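Local coordinates for probable membrane transporter protein MamO (PDB 5HMA) that promotes magnetite formation in magnetosomes and takes part in activating the MamE protease, its protease-like domain binding transition metals and probably lacking proteolytic activity, at residues Q100-G105 with V114-V119; D91-V96 with Q156-G161; A122-A127 with L136-A141; P6-G11 with L85-A90. One frame throughout, in Å; residues are numbered along the deposited sequence.

Interaction 1. Residues Q100-G105 with V114-V119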
loop_
_atom_site.group_PDB
_atom_site.type_symbol
_atom_site.label_atom_id
_atom_site.label_comp_id
_atom_site.label_asym_id
_atom_site.label_seq_id
_atom_site.Cartn_x
_atom_site.Cartn_y
_atom_site.Cartn_z
ATOM N N GLN A 100 -2.153 13.105 -12.997
ATOM C CA GLN A 100 -2.734 13.192 -11.666
ATOM C C GLN A 100 -2.896 11.813 -11.063
ATOM O O GLN A 100 -3.401 10.896 -11.722
ATOM C CB GLN A 100 -4.082 13.899 -11.733
ATOM C CG GLN A 100 -4.628 14.335 -10.404
ATOM C CD GLN A 100 -5.950 15.056 -10.561
ATOM O OE1 GLN A 100 -6.466 15.641 -9.613
ATOM N NE2 GLN A 100 -6.509 15.009 -11.764
ATOM N N VAL A 101 -2.470 11.659 -9.813
ATOM C CA VAL A 101 -2.658 10.398 -9.091
ATOM C C VAL A 101 -3.225 10.666 -7.707
ATOM O O VAL A 101 -3.287 11.808 -7.254
ATOM C CB VAL A 101 -1.345 9.599 -8.994
ATOM C CG1 VAL A 101 -0.968 9.063 -10.370
ATOM C CG2 VAL A 101 -0.222 10.485 -8.450
ATOM N N PHE A 102 -3.650 9.605 -7.035
ATOM C CA PHE A 102 -4.306 9.732 -5.741
ATOM C C PHE A 102 -3.727 8.691 -4.814
ATOM O O PHE A 102 -3.674 7.505 -5.154
ATOM C CB PHE A 102 -5.827 9.565 -5.870
ATOM C CG PHE A 102 -6.445 10.498 -6.873
ATOM C CD1 PHE A 102 -6.353 10.231 -8.239
ATOM C CD2 PHE A 102 -7.105 11.650 -6.456
ATOM C CE1 PHE A 102 -6.905 11.104 -9.174
ATOM C CE2 PHE A 102 -7.677 12.516 -7.385
ATOM C CZ PHE A 102 -7.566 12.248 -8.745
ATOM N N ALA A 103 -3.267 9.134 -3.651
ATOM C CA ALA A 103 -2.647 8.228 -2.694
ATOM C C ALA A 103 -3.591 8.025 -1.521
ATOM O O ALA A 103 -3.985 8.982 -0.857
ATOM C CB ALA A 103 -1.311 8.782 -2.237
ATOM N N PHE A 104 -3.977 6.776 -1.294
ATOM C CA PHE A 104 -4.948 6.445 -0.248
ATOM C C PHE A 104 -4.250 5.744 0.918
ATOM O O PHE A 104 -3.284 5.005 0.712
ATOM C CB PHE A 104 -6.058 5.527 -0.794
ATOM C CG PHE A 104 -7.071 6.218 -1.672
ATOM C CD1 PHE A 104 -6.789 6.478 -3.009
ATOM C CD2 PHE A 104 -8.321 6.563 -1.174
ATOM C CE1 PHE A 104 -7.738 7.094 -3.831
ATOM C CE2 PHE A 104 -9.272 7.173 -1.989
ATOM C CZ PHE A 104 -8.979 7.443 -3.318
ATOM N N GLY A 105 -4.760 5.943 2.130
ATOM C CA GLY A 105 -4.258 5.230 3.298
ATOM C C GLY A 105 -5.309 5.180 4.397
ATOM O O GLY A 105 -6.442 5.630 4.199
ATOM N N VAL A 114 -6.822 10.427 1.972
ATOM C CA VAL A 114 -6.590 10.524 0.539
ATOM C C VAL A 114 -5.940 11.863 0.225
ATOM O O VAL A 114 -6.274 12.896 0.819
ATOM C CB VAL A 114 -7.903 10.335 -0.263
ATOM C CG1 VAL A 114 -8.901 11.428 0.069
ATOM C CG2 VAL A 114 -7.623 10.319 -1.755
ATOM N N ARG A 115 -4.988 11.834 -0.698
ATOM C CA ARG A 115 -4.408 13.062 -1.214
ATOM C C ARG A 115 -4.134 12.899 -2.704
ATOM O O ARG A 115 -3.671 11.853 -3.162
ATOM C CB ARG A 115 -3.128 13.411 -0.459
ATOM C CG ARG A 115 -2.402 14.608 -1.004
ATOM C CD ARG A 115 -2.769 15.858 -0.243
ATOM N NE ARG A 115 -1.604 16.393 0.456
ATOM C CZ ARG A 115 -1.624 16.843 1.706
ATOM N NH1 ARG A 115 -2.754 16.830 2.406
ATOM N NH2 ARG A 115 -0.511 17.313 2.253
ATOM N N GLN A 116 -4.440 13.931 -3.469
ATOM C CA GLN A 116 -4.128 13.908 -4.883
ATOM C C GLN A 116 -2.852 14.687 -5.153
ATOM O O GLN A 116 -2.481 15.583 -4.400
ATOM C CB GLN A 116 -5.269 14.490 -5.705
ATOM C CG GLN A 116 -5.474 15.942 -5.481
ATOM C CD GLN A 116 -6.079 16.603 -6.689
ATOM O OE1 GLN A 116 -5.366 17.182 -7.511
ATOM N NE2 GLN A 116 -7.399 16.507 -6.818
ATOM N N GLY A 117 -2.189 14.335 -6.240
ATOM C CA GLY A 117 -0.999 15.037 -6.662
ATOM C C GLY A 117 -0.633 14.638 -8.074
ATOM O O GLY A 117 -1.356 13.890 -8.738
ATOM N N LEU A 118 0.494 15.161 -8.532
ATOM C CA LEU A 118 1.051 14.809 -9.826
ATOM C C LEU A 118 2.225 13.839 -9.688
ATOM O O LEU A 118 2.981 13.887 -8.713
ATOM C CB LEU A 118 1.502 16.072 -10.559
ATOM C CG LEU A 118 0.389 17.072 -10.835
ATOM C CD1 LEU A 118 0.919 18.270 -11.642
ATOM C CD2 LEU A 118 -0.754 16.360 -11.559
ATOM N N VAL A 119 2.372 12.958 -10.668
ATOM C CA VAL A 119 3.601 12.192 -10.816
ATOM C C VAL A 119 4.731 13.165 -11.188
ATOM O O VAL A 119 4.579 13.984 -12.097
ATOM C CB VAL A 119 3.437 11.093 -11.865
ATOM C CG1 VAL A 119 4.737 10.308 -12.023
ATOM C CG2 VAL A 119 2.269 10.194 -11.492
#
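Val-114 lies alongside Phe-104, the two side chains leaving the sheet in the same direction, and sets its CG2 over one face of the ring. This methyl stands 3.6 Å from the Phe-104 ring centroid and 15° off the ring normal, a CH-pi contact. Rotation about the CA-CB bond of Val-114 puts CG2 trans to its backbone N, which is what brings that methyl across the aromatic carbons. With an alanine in place of Phe-104, the CG2 methyl would lose the surface it rests on and a gap would probably open beside Val-114. On the same face of the sheet Gln-116 runs beside Phe-102; its CB packs 3.5 Å from Phe-102 CD2, and its amide is turned steeply against the ring plane. The opposite face carries Val-101, whose CG1 meets Val-119 CG2 at 3.6 Å, the two branches set roughly perpendicular. Gly-117, paired with Val-101, places no side chain there. Main-chain bonds bind this hairpin: Val-101 N donates to Gly-117 O at 2.7 Å and Gly-117 N returns a bond to Val-101 O, while Ala-103 and Arg-115 make a second reciprocal pair. Arg-115 itself reaches Tyr-143 in a cation-pi contact. The chemistry is thus divided: backbone polarity fixes the antiparallel alignment, apolar side chains suit the largely buried strand 100-105, and the more exposed strand 114-119 can carry Gln-116 and Arg-115 as well.

Interaction 2. Residues D91-V96 with Q156-G161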
loop_
_atom_site.group_PDB
_atom_site.type_symbol
_atom_site.label_atom_id
_atom_site.label_comp_id
_atom_site.label_asym_id
_atom_site.label_seq_id
_atom_site.Cartn_x
_atom_site.Cartn_y
_atom_site.Cartn_z
ATOM N N ASP A 91 -6.380 -4.784 -14.088
ATOM C CA ASP A 91 -6.634 -3.371 -14.402
ATOM C C ASP A 91 -5.462 -2.461 -14.052
ATOM O O ASP A 91 -5.549 -1.242 -14.203
ATOM C CB ASP A 91 -7.878 -2.857 -13.669
ATOM C CG ASP A 91 -9.165 -3.438 -14.212
ATOM O OD1 ASP A 91 -9.122 -4.152 -15.238
ATOM O OD2 ASP A 91 -10.224 -3.166 -13.609
ATOM N N VAL A 92 -4.378 -3.054 -13.567
ATOM C CA VAL A 92 -3.177 -2.303 -13.209
ATOM C C VAL A 92 -2.689 -1.466 -14.394
ATOM O O VAL A 92 -2.663 -1.957 -15.531
ATOM C CB VAL A 92 -2.099 -3.273 -12.713
ATOM C CG1 VAL A 92 -0.717 -2.747 -13.006
ATOM C CG2 VAL A 92 -2.309 -3.564 -11.217
ATOM N N GLN A 93 -2.347 -0.198 -14.152
ATOM C CA GLN A 93 -1.869 0.683 -15.242
ATOM C C GLN A 93 -0.559 1.375 -14.887
ATOM O O GLN A 93 -0.254 1.582 -13.709
ATOM C CB GLN A 93 -2.896 1.769 -15.591
ATOM C CG GLN A 93 -4.324 1.304 -15.785
ATOM C CD GLN A 93 -4.603 0.850 -17.192
ATOM O OE1 GLN A 93 -3.774 1.030 -18.090
ATOM N NE2 GLN A 93 -5.780 0.253 -17.400
ATOM N N THR A 94 0.199 1.758 -15.913
ATOM C CA THR A 94 1.333 2.666 -15.725
ATOM C C THR A 94 0.861 4.131 -15.700
ATOM O O THR A 94 -0.231 4.456 -16.184
ATOM C CB THR A 94 2.386 2.500 -16.826
ATOM O OG1 THR A 94 1.791 2.781 -18.096
ATOM C CG2 THR A 94 2.942 1.084 -16.827
ATOM N N VAL A 95 1.671 5.000 -15.101
ATOM C CA VAL A 95 1.424 6.441 -15.145
ATOM C C VAL A 95 2.675 7.133 -15.657
ATOM O O VAL A 95 3.760 6.553 -15.613
ATOM C CB VAL A 95 1.022 6.999 -13.779
ATOM C CG1 VAL A 95 -0.351 6.468 -13.360
ATOM C CG2 VAL A 95 2.109 6.701 -12.727
ATOM N N VAL A 96 2.514 8.361 -16.155
ATOM C CA VAL A 96 3.631 9.161 -16.657
ATOM C C VAL A 96 3.801 10.438 -15.817
ATOM O O VAL A 96 2.863 10.867 -15.156
ATOM C CB VAL A 96 3.426 9.521 -18.141
ATOM C CG1 VAL A 96 3.665 8.311 -19.026
ATOM C CG2 VAL A 96 2.036 10.114 -18.353
ATOM N N GLN A 156 -9.061 6.834 -12.725
ATOM C CA GLN A 156 -10.094 5.824 -12.956
ATOM C C GLN A 156 -10.168 4.827 -11.792
ATOM O O GLN A 156 -11.005 3.940 -11.790
ATOM C CB GLN A 156 -9.852 5.078 -14.278
ATOM C CG GLN A 156 -10.272 5.848 -15.534
ATOM C CD GLN A 156 -9.339 7.012 -15.852
ATOM O OE1 GLN A 156 -8.116 6.843 -15.942
ATOM N NE2 GLN A 156 -9.915 8.204 -16.020
ATOM N N GLY A 157 -9.289 4.966 -10.808
ATOM C CA GLY A 157 -9.295 4.046 -9.682
ATOM C C GLY A 157 -8.448 2.805 -9.896
ATOM O O GLY A 157 -8.421 1.923 -9.046
ATOM N N ASP A 158 -7.760 2.726 -11.033
ATOM C CA ASP A 158 -6.841 1.613 -11.281
ATOM C C ASP A 158 -5.634 1.687 -10.352
ATOM O O ASP A 158 -5.088 2.770 -10.101
ATOM C CB ASP A 158 -6.367 1.617 -12.730
ATOM C CG ASP A 158 -7.516 1.558 -13.718
ATOM O OD1 ASP A 158 -8.544 0.937 -13.380
ATOM O OD2 ASP A 158 -7.390 2.134 -14.825
ATOM N N LEU A 159 -5.217 0.539 -9.836
ATOM C CA LEU A 159 -4.012 0.477 -9.012
ATOM C C LEU A 159 -2.802 0.829 -9.877
ATOM O O LEU A 159 -2.601 0.212 -10.921
ATOM C CB LEU A 159 -3.848 -0.915 -8.406
ATOM C CG LEU A 159 -2.644 -1.108 -7.479
ATOM C CD1 LEU A 159 -2.770 -0.204 -6.266
ATOM C CD2 LEU A 159 -2.552 -2.550 -7.035
ATOM N N VAL A 160 -2.000 1.816 -9.479
ATOM C CA VAL A 160 -0.793 2.085 -10.263
ATOM C C VAL A 160 0.457 1.833 -9.436
ATOM O O VAL A 160 1.557 1.724 -9.982
ATOM C CB VAL A 160 -0.787 3.513 -10.865
ATOM C CG1 VAL A 160 -1.964 3.675 -11.824
ATOM C CG2 VAL A 160 -0.822 4.579 -9.797
ATOM N N GLY A 161 0.299 1.699 -8.126
ATOM C CA GLY A 161 1.447 1.375 -7.302
ATOM C C GLY A 161 1.219 1.360 -5.805
ATOM O O GLY A 161 0.109 1.564 -5.326
HETATM O O HOH W 1 2.195 1.721 -12.611
#
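Val-92 and Gln-93 run past Leu-159 and Val-160 in the same chain direction, an irregular segment laid along the start of a strand. A single direct backbone bond joins them, a long one of 3.3 Å from Gln-93 N to Leu-159 O. The carbonyl of the same Gln-93 is joined to the next residue of the strand through a water, which donates to Gln-93 O and to Val-160 O, 2.7 Å from each. A classic beta bulge sets Val-160 and Gly-161 together opposite Leu-152. Segment 91-96 belongs to the long connection between the two barrels of the trypsin-like fold, here held against the second barrel. Among the side chains, Asp-158 sits in the middle: its CB lies 3.3 Å from Asp-91 O, and its OD2 is 3.3 Å from Gln-93 CG. The Gln-93 chain bends at chi2 (-87°), and its amide plane lies 35° from that of the Asp-158 carboxylate. An alanine in place of Asp-158 would probably open a gap beside Gln-93 CG, where OD2 now packs. Asp-91, a nearby like charge, is paired with Arg-88 in a salt bridge. The branched apolar residues fill the rest: Val-95 CG1 meets Val-160 CG1 at 3.6 Å, roughly at right angles, and Val-92 runs next to Leu-159, both directed the same way.

Interaction 3. Residues A122-A127 with L136-A141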
loop_
_atom_site.group_PDB
_atom_site.type_symbol
_atom_site.label_atom_id
_atom_site.label_comp_id
_atom_site.label_asym_id
_atom_site.label_seq_id
_atom_site.Cartn_x
_atom_site.Cartn_y
_atom_site.Cartn_z
ATOM N N ALA A 122 9.390 9.303 -13.026
ATOM C CA ALA A 122 8.995 7.906 -13.211
ATOM C C ALA A 122 10.180 6.960 -13.027
ATOM O O ALA A 122 10.062 5.752 -13.241
ATOM C CB ALA A 122 8.358 7.707 -14.575
ATOM N N ASP A 123 11.314 7.515 -12.606
ATOM C CA ASP A 123 12.529 6.731 -12.423
ATOM C C ASP A 123 13.398 7.363 -11.330
ATOM O O ASP A 123 14.261 8.204 -11.594
ATOM C CB ASP A 123 13.295 6.626 -13.743
ATOM C CG ASP A 123 14.214 5.422 -13.793
ATOM O OD1 ASP A 123 14.425 4.795 -12.736
ATOM O OD2 ASP A 123 14.733 5.107 -14.888
ATOM N N ALA A 124 13.144 6.970 -10.091
ATOM C CA ALA A 124 13.888 7.517 -8.966
ATOM C C ALA A 124 14.346 6.399 -8.040
ATOM O O ALA A 124 13.612 5.428 -7.825
ATOM C CB ALA A 124 13.036 8.529 -8.201
ATOM N N PRO A 125 15.569 6.530 -7.500
ATOM C CA PRO A 125 16.112 5.602 -6.498
ATOM C C PRO A 125 15.664 5.928 -5.073
ATOM O O PRO A 125 15.340 7.080 -4.782
ATOM C CB PRO A 125 17.626 5.788 -6.640
ATOM C CG PRO A 125 17.774 7.204 -7.063
ATOM C CD PRO A 125 16.569 7.524 -7.929
ATOM N N LEU A 126 15.649 4.917 -4.207
ATOM C CA LEU A 126 15.385 5.108 -2.783
ATOM C C LEU A 126 16.071 4.023 -1.971
ATOM O O LEU A 126 16.030 2.845 -2.334
ATOM C CB LEU A 126 13.882 5.097 -2.490
ATOM C CG LEU A 126 13.468 5.184 -1.017
ATOM C CD1 LEU A 126 13.904 6.507 -0.433
ATOM C CD2 LEU A 126 11.969 4.992 -0.844
ATOM N N ALA A 127 16.703 4.421 -0.871
ATOM C CA ALA A 127 17.309 3.457 0.032
ATOM C C ALA A 127 16.383 3.181 1.212
ATOM O O ALA A 127 16.010 4.090 1.950
ATOM C CB ALA A 127 18.669 3.953 0.517
ATOM N N LEU A 136 11.599 3.787 -9.081
ATOM C CA LEU A 136 10.366 4.169 -8.406
ATOM C C LEU A 136 9.753 5.410 -9.048
ATOM O O LEU A 136 10.434 6.160 -9.752
ATOM C CB LEU A 136 10.631 4.439 -6.926
ATOM C CG LEU A 136 11.196 3.265 -6.135
ATOM C CD1 LEU A 136 11.712 3.746 -4.803
ATOM C CD2 LEU A 136 10.115 2.228 -5.935
ATOM N N LEU A 137 8.468 5.622 -8.795
ATOM C CA LEU A 137 7.828 6.897 -9.097
ATOM C C LEU A 137 8.039 7.885 -7.957
ATOM O O LEU A 137 8.261 7.489 -6.809
ATOM C CB LEU A 137 6.333 6.708 -9.315
ATOM C CG LEU A 137 5.897 5.608 -10.281
ATOM C CD1 LEU A 137 4.385 5.438 -10.211
ATOM C CD2 LEU A 137 6.346 5.945 -11.699
ATOM N N ARG A 138 7.958 9.171 -8.269
ATOM C CA ARG A 138 7.804 10.183 -7.224
ATOM C C ARG A 138 6.565 11.015 -7.468
ATOM O O ARG A 138 6.283 11.415 -8.598
ATOM C CB ARG A 138 9.016 11.091 -7.160
ATOM C CG ARG A 138 10.231 10.372 -6.670
ATOM C CD ARG A 138 11.325 11.347 -6.393
ATOM N NE ARG A 138 11.038 12.165 -5.223
ATOM C CZ ARG A 138 11.938 12.963 -4.666
ATOM N NH1 ARG A 138 11.629 13.689 -3.602
ATOM N NH2 ARG A 138 13.154 13.023 -5.187
ATOM N N SER A 139 5.824 11.275 -6.403
ATOM C CA SER A 139 4.673 12.158 -6.487
ATOM C C SER A 139 4.463 12.877 -5.162
ATOM O O SER A 139 4.823 12.375 -4.093
ATOM C CB SER A 139 3.413 11.377 -6.858
ATOM O OG SER A 139 2.782 10.915 -5.684
ATOM N N ASP A 140 3.865 14.055 -5.239
ATOM C CA ASP A 140 3.555 14.816 -4.040
ATOM C C ASP A 140 2.200 14.418 -3.449
ATOM O O ASP A 140 1.670 15.121 -2.592
ATOM C CB ASP A 140 3.593 16.323 -4.342
ATOM C CG ASP A 140 2.957 16.673 -5.680
ATOM O OD1 ASP A 140 1.998 15.992 -6.089
ATOM O OD2 ASP A 140 3.416 17.634 -6.329
ATOM N N ALA A 141 1.638 13.294 -3.897
ATOM C CA ALA A 141 0.372 12.809 -3.324
ATOM C C ALA A 141 0.611 12.126 -1.978
ATOM O O ALA A 141 -0.306 11.969 -1.177
ATOM C CB ALA A 141 -0.334 11.845 -4.274
#
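Leu-126 and Leu-136 form the tight part of this contact, Leu-136 CD1 pressing to 3.4 Å from Leu-126 CB, closer than ordinary van der Waals contact. Their side chains meet at a slant, and leucine suits both places because each is buried. Next to them the backbones lock together at one antiparallel hydrogen-bonded pair: Ala-124 N donates to Leu-136 O at 2.8 Å, and Leu-136 N donates to Ala-124 O at 2.9 Å. Where the chain turns a corner, a classic bulge puts two residues, Asp-123 and Ala-124, against the single Leu-136, and the short strand axes diverge by 96°. Ala-124 is buried under the aliphatic part of Arg-138, its CB 3.7 Å from Arg-138 CG. A bend at chi3 (70°) follows, and the guanidinium makes a salt bridge with Glu-174; a long, flexible residue can thus cover the small alanine and still reach an acid. The looser, solvent side holds the partly exposed Ala-122, whose CB meets Leu-137 CD2 at 3.9 Å, and the exposed Asp-123, which points away from the other strand. The side chain of Leu-136 is about 6 Å from that of His-71, which with His-186 binds the nickel ion. Around the hairpin, strand 173-179 supplies Phe-176 against Leu-126 and Val-178 against Leu-136, strand 159-167 adds Ile-164 and Ala-166 behind Leu-126, and the backbone of Arg-138 bonds to the end of strand 112-121.

Interaction 4. Residues P6-G11 with L85-A90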
loop_
_atom_site.group_PDB
_atom_site.type_symbol
_atom_site.label_atom_id
_atom_site.label_comp_id
_atom_site.label_asym_id
_atom_site.label_seq_id
_atom_site.Cartn_x
_atom_site.Cartn_y
_atom_site.Cartn_z
ATOM N N PRO A 6 -11.702 3.418 -1.314
ATOM C CA PRO A 6 -11.395 3.148 0.100
ATOM C C PRO A 6 -11.717 1.740 0.640
ATOM O O PRO A 6 -11.015 1.310 1.558
ATOM C CB PRO A 6 -12.239 4.200 0.839
ATOM C CG PRO A 6 -12.332 5.348 -0.142
ATOM C CD PRO A 6 -12.492 4.665 -1.472
ATOM N N PRO A 7 -12.743 1.039 0.110
ATOM C CA PRO A 7 -12.953 -0.280 0.728
ATOM C C PRO A 7 -11.757 -1.220 0.586
ATOM O O PRO A 7 -11.551 -2.071 1.453
ATOM C CB PRO A 7 -14.164 -0.833 -0.026
ATOM C CG PRO A 7 -14.947 0.401 -0.432
ATOM C CD PRO A 7 -13.865 1.416 -0.779
ATOM N N ALA A 8 -10.960 -1.040 -0.465
ATOM C CA ALA A 8 -9.786 -1.884 -0.691
ATOM C C ALA A 8 -8.507 -1.293 -0.060
ATOM O O ALA A 8 -7.406 -1.797 -0.291
ATOM C CB ALA A 8 -9.582 -2.107 -2.210
ATOM N N VAL A 9 -8.663 -0.218 0.716
ATOM C CA VAL A 9 -7.546 0.425 1.415
ATOM C C VAL A 9 -7.620 0.022 2.875
ATOM O O VAL A 9 -8.629 0.298 3.544
ATOM C CB VAL A 9 -7.589 1.961 1.271
ATOM C CG1 VAL A 9 -6.374 2.610 1.960
ATOM C CG2 VAL A 9 -7.664 2.347 -0.187
ATOM N N VAL A 10 -6.582 -0.654 3.365
ATOM C CA VAL A 10 -6.617 -1.205 4.723
ATOM C C VAL A 10 -5.518 -0.616 5.584
ATOM O O VAL A 10 -4.556 -0.027 5.075
ATOM C CB VAL A 10 -6.489 -2.748 4.732
ATOM C CG1 VAL A 10 -7.679 -3.420 4.044
ATOM C CG2 VAL A 10 -5.149 -3.193 4.114
ATOM N N GLY A 11 -5.657 -0.786 6.897
ATOM C CA GLY A 11 -4.571 -0.476 7.809
ATOM C C GLY A 11 -3.833 -1.771 8.139
ATOM O O GLY A 11 -4.443 -2.838 8.195
ATOM N N LEU A 85 -13.981 -6.873 -1.524
ATOM C CA LEU A 85 -13.780 -5.961 -2.647
ATOM C C LEU A 85 -12.285 -5.630 -2.729
ATOM O O LEU A 85 -11.620 -5.452 -1.705
ATOM C CB LEU A 85 -14.614 -4.688 -2.470
ATOM C CG LEU A 85 -16.129 -4.881 -2.552
ATOM C CD1 LEU A 85 -16.869 -3.557 -2.375
ATOM C CD2 LEU A 85 -16.482 -5.517 -3.885
ATOM N N HIS A 86 -11.740 -5.548 -3.935
ATOM C CA HIS A 86 -10.285 -5.508 -4.063
ATOM C C HIS A 86 -9.913 -4.837 -5.358
ATOM O O HIS A 86 -10.722 -4.792 -6.276
ATOM C CB HIS A 86 -9.714 -6.934 -4.055
ATOM C CG HIS A 86 -10.265 -7.785 -5.160
ATOM N ND1 HIS A 86 -9.596 -7.993 -6.349
ATOM C CD2 HIS A 86 -11.452 -8.431 -5.280
ATOM C CE1 HIS A 86 -10.336 -8.747 -7.145
ATOM N NE2 HIS A 86 -11.469 -9.024 -6.523
ATOM N N PHE A 87 -8.679 -4.362 -5.453
ATOM C CA PHE A 87 -8.136 -3.929 -6.736
ATOM C C PHE A 87 -8.022 -5.104 -7.705
ATOM O O PHE A 87 -7.528 -6.174 -7.343
ATOM C CB PHE A 87 -6.765 -3.272 -6.534
ATOM C CG PHE A 87 -6.845 -1.935 -5.861
ATOM C CD1 PHE A 87 -7.283 -0.814 -6.574
ATOM C CD2 PHE A 87 -6.502 -1.791 -4.521
ATOM C CE1 PHE A 87 -7.373 0.437 -5.963
ATOM C CE2 PHE A 87 -6.586 -0.536 -3.888
ATOM C CZ PHE A 87 -7.027 0.579 -4.615
ATOM N N ARG A 88 -8.476 -4.912 -8.936
ATOM C CA ARG A 88 -8.291 -5.938 -9.962
ATOM C C ARG A 88 -6.903 -5.832 -10.575
ATOM O O ARG A 88 -6.574 -4.816 -11.203
ATOM C CB ARG A 88 -9.339 -5.810 -11.065
ATOM C CG ARG A 88 -10.783 -5.831 -10.609
ATOM C CD ARG A 88 -11.694 -5.845 -11.832
ATOM N NE ARG A 88 -11.382 -6.970 -12.715
ATOM C CZ ARG A 88 -11.424 -6.925 -14.045
ATOM N NH1 ARG A 88 -11.763 -5.802 -14.666
ATOM N NH2 ARG A 88 -11.121 -8.007 -14.755
ATOM N N MET A 89 -6.093 -6.875 -10.414
ATOM C CA MET A 89 -4.717 -6.849 -10.921
ATOM C C MET A 89 -4.648 -6.755 -12.448
ATOM O O MET A 89 -3.680 -6.234 -12.999
ATOM C CB MET A 89 -3.945 -8.077 -10.434
ATOM C CG MET A 89 -3.732 -8.089 -8.924
ATOM S SD MET A 89 -2.964 -6.571 -8.311
ATOM C CE MET A 89 -1.345 -6.726 -9.065
ATOM N N ALA A 90 -5.676 -7.248 -13.128
ATOM C CA ALA A 90 -5.760 -7.104 -14.575
ATOM C C ALA A 90 -5.892 -5.632 -14.992
ATOM O O ALA A 90 -5.546 -5.276 -16.115
ATOM C CB ALA A 90 -6.929 -7.912 -15.117
#
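The connection between the two barrels passes, at Leu-85 to Phe-87, over a short 3-10 turn in which Ala-8 makes most of the contact, just before strand 9-13 of the first barrel begins. The CB of Ala-8 points at the passing chain and touches three successive residues: it is 3.9 Å from Leu-85 O, 3.9 Å from His-86 CA and 3.8 Å from Phe-87 CE2. A small methyl suits this position, since it lets the main chain of Leu-85 and His-86 come close while still giving the phenyl ring an apolar surface. Phe-87 reaches it because its CG is trans to its own carbonyl carbon (chi1 -71°), which carries the CD2 and CE2 side of the ring to the alanine. The ring is buried, and Pro-151, Val-153 and Ala-26 also pack on it. Further out, Pro-7 and Leu-85 make a looser apolar contact, Pro-7 CB lying 4.5 Å from Leu-85 CD1. Polar bonds hold each segment in shape instead of joining the two. Val-9 N donates to Pro-6 O at 2.9 Å, closing the turn that holds Pro-7 and Ala-8. In the other segment His-86 ND1 donates to Phe-87 O at 2.9 Å, the nitrogen lying well above the carbonyl plane, which ties the imidazole back on its own chain. Strand 23-29 links the segments indirectly, for Ile-27 makes backbone bonds to both Ala-8 and Phe-87. Packing of the interdomain connection on the turn that leads into the first strand fits the two-barrel architecture of trypsin-like proteases, which MamO keeps.

In the fold
Interactions 1 and 3 are hairpins of the second barrel, where backbone pairing sets the alignment; they meet through Asp-140, which accepts from Leu-118 N. Interactions 2 and 4 instead fasten successive parts of the interdomain connection, the former to the second barrel by one long bond, a water and packing, the latter to the first barrel by apolar contact. Interaction 4 lies nearest the chain's centre, about 10 Å between centres, and interaction 3 farthest, about 15 Å; in interaction 1 a buried strand faces a more exposed one. Val-95 of interaction 2 touches Val-101 and Val-119 of interaction 1 and Leu-137 of interaction 3. Phe-87 joins interaction 4 to Leu-159 of interaction 2. Interaction 3 is nearest the nickel-binding histidines.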